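Local coordinates for protein transcriptional regulator (LacI family) (Clostridium acetobutylicum ATCC 824, PDB 3G85) that probably acts as a DNA-binding transcription regulator of the LacI family, the part studied here being its periplasmic-binding-protein-like, two-lobed region, which probably senses an effector, at residues 137-140 and 141-144. Sequence-based numbering, arbitrary orientation.
Sequences SLND and AMDN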
ATOM      1  N   SER A 137      -8.758   0.016   6.859  1.00 32.21           N
ATOM      2  CA  SER A 137      -7.493   0.742   6.830  1.00 33.23           C
ATOM      3  C   SER A 137      -6.588   0.284   7.960  1.00 34.63           C
ATOM      4  O   SER A 137      -6.976   0.293   9.125  1.00 35.08           O
ATOM      5  CB  SER A 137      -7.715   2.247   6.905  1.00 33.28           C
ATOM      6  OG  SER A 137      -8.567   2.678   5.863  1.00 29.80           O
ATOM      7  N   LEU A 138      -5.393  -0.166   7.605  1.00 35.52           N
ATOM      8  CA  LEU A 138      -4.417  -0.555   8.622  1.00 36.32           C
ATOM      9  C   LEU A 138      -3.614   0.627   9.126  1.00 37.20           C
ATOM     10  O   LEU A 138      -2.826   0.476  10.051  1.00 38.68           O
ATOM     11  CB  LEU A 138      -3.473  -1.627   8.087  1.00 36.19           C
ATOM     12  CG  LEU A 138      -4.190  -2.924   7.701  1.00 34.75           C
ATOM     13  CD1 LEU A 138      -3.129  -3.912   7.255  1.00 36.34           C
ATOM     14  CD2 LEU A 138      -5.030  -3.456   8.865  1.00 33.37           C
ATOM     15  N   ASN A 139      -3.806   1.795   8.511  1.00 37.17           N
ATOM     16  CA  ASN A 139      -3.120   3.038   8.917  1.00 36.71           C
ATOM     17  C   ASN A 139      -3.737   4.247   8.230  1.00 36.50           C
ATOM     18  O   ASN A 139      -4.686   4.107   7.435  1.00 34.81           O
ATOM     19  CB  ASN A 139      -1.636   2.973   8.545  1.00 37.27           C
ATOM     20  CG  ASN A 139      -1.422   2.606   7.096  1.00 37.70           C
ATOM     21  OD1 ASN A 139      -2.118   3.093   6.218  1.00 37.90           O
ATOM     22  ND2 ASN A 139      -0.466   1.733   6.840  1.00 40.99           N
ATOM     23  N   ASP A 140      -3.179   5.428   8.520  1.00 36.22           N
ATOM     24  CA  ASP A 140      -3.696   6.683   7.986  1.00 35.92           C
ATOM     25  C   ASP A 140      -3.536   6.786   6.467  1.00 33.67           C
ATOM     26  O   ASP A 140      -4.402   7.329   5.782  1.00 32.95           O
ATOM     27  CB  ASP A 140      -2.983   7.868   8.634  1.00 37.50           C
ATOM     28  CG  ASP A 140      -3.549   8.234   9.981  1.00 40.87           C
ATOM     29  OD1 ASP A 140      -4.166   7.381  10.663  1.00 44.91           O
ATOM     30  OD2 ASP A 140      -3.377   9.410  10.363  1.00 46.01           O
ATOM     31  N   ALA A 141      -2.402   6.298   5.963  1.00 31.92           N
ATOM     32  CA  ALA A 141      -2.132   6.231   4.535  1.00 30.66           C
ATOM     33  C   ALA A 141      -3.287   5.576   3.782  1.00 30.02           C
ATOM     34  O   ALA A 141      -3.733   6.088   2.776  1.00 26.36           O
ATOM     35  CB  ALA A 141      -0.845   5.461   4.277  1.00 30.82           C
HETATM   36  N   MSE A 142      -3.771   4.441   4.289  1.00 30.18           N
HETATM   37  CA  MSE A 142      -4.885   3.751   3.628  1.00 32.26           C
HETATM   38  C   MSE A 142      -6.183   4.545   3.661  1.00 30.95           C
HETATM   39  O   MSE A 142      -6.941   4.545   2.676  1.00 30.31           O
HETATM   40  CB  MSE A 142      -5.109   2.376   4.229  1.00 31.51           C
HETATM   41  CG  MSE A 142      -4.130   1.409   3.706  1.00 32.47           C
HETATM   42 SE   MSE A 142      -4.436  -0.419   4.331  1.00 42.12          SE
HETATM   43  CE  MSE A 142      -6.032  -0.854   3.247  1.00 31.25           C
ATOM     44  N   ASP A 143      -6.439   5.215   4.786  1.00 30.69           N
ATOM     45  CA  ASP A 143      -7.577   6.112   4.884  1.00 30.98           C
ATOM     46  C   ASP A 143      -7.459   7.208   3.829  1.00 29.34           C
ATOM     47  O   ASP A 143      -8.402   7.479   3.101  1.00 29.39           O
ATOM     48  CB  ASP A 143      -7.650   6.739   6.286  1.00 31.86           C
ATOM     49  CG  ASP A 143      -8.376   5.850   7.294  1.00 35.98           C
ATOM     50  OD1 ASP A 143      -9.286   5.081   6.873  1.00 37.91           O
ATOM     51  OD2 ASP A 143      -8.038   5.921   8.513  1.00 39.86           O
ATOM     52  N   ASN A 144      -6.278   7.807   3.732  1.00 28.12           N
ATOM     53  CA  ASN A 144      -6.057   8.878   2.766  1.00 26.99           C
ATOM     54  C   ASN A 144      -6.268   8.474   1.337  1.00 25.77           C
ATOM     55  O   ASN A 144      -6.730   9.283   0.556  1.00 24.48           O
ATOM     56  CB  ASN A 144      -4.685   9.524   2.966  1.00 27.81           C
ATOM     57  CG  ASN A 144      -4.644  10.341   4.216  1.00 31.34           C
ATOM     58  OD1 ASN A 144      -5.690  10.743   4.727  1.00 34.66           O
ATOM     59  ND2 ASN A 144      -3.447  10.561   4.755  1.00 36.33           N
TER
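Residues 137-140 fold back over the first turn of helix 140-155, which brings the CA of Ser137 to 5.1 Å from the CA of Met142. Asn139 occupies the N-cap position, and the extended backbone there breaks the helical path. The first regular i to i+4 bond runs from Asn144 N to Asp140 O (2.8 Å), whereas Asn139 O receives only weak bonds from Met142 N and Asp143 N. What the main chain lacks here, the Asn139 side chain supplies. With chi1 at 52°, CG sits between the backbone N and the carbonyl carbon, and the amide swings back over the helix start. OD1 of Asn139 then accepts from Met142 N at 2.9 Å, the donor lying almost on the extended CG-OD1 line (175°). The same oxygen lies 3.3 Å from Ala141 CB, in van der Waals contact, while ND2 is held by Asn76 OD1, from the opposite lobe of the bilobal fold. A second link comes from Ser137, whose OG donates to Asp143 OD1 at 2.7 Å, approaching from above the carboxylate, 61° out of its plane. Between these two polar links, the selenomethionine Met142 runs along 137-139, bends at chi3, and sets SE 3.4 Å from Leu138 N and 4.1 Å from Leu138 CB; a glycerol, probably from the crystallisation liquor, lies close to this side chain. The cap gives Met142 N a well-directed acceptor besides its weak, bent bond to Asn139 O, and the bonds at OD1 and ND2 together hold the amide. The Ser137 hydroxyl and helix start would probably favour a negatively charged Asp143, the nearby Asp140 carboxylate the reverse. Loop and helix are thereby tied together facing the other lobe, consistent with the interlobe cleft, where effectors bind in relatives.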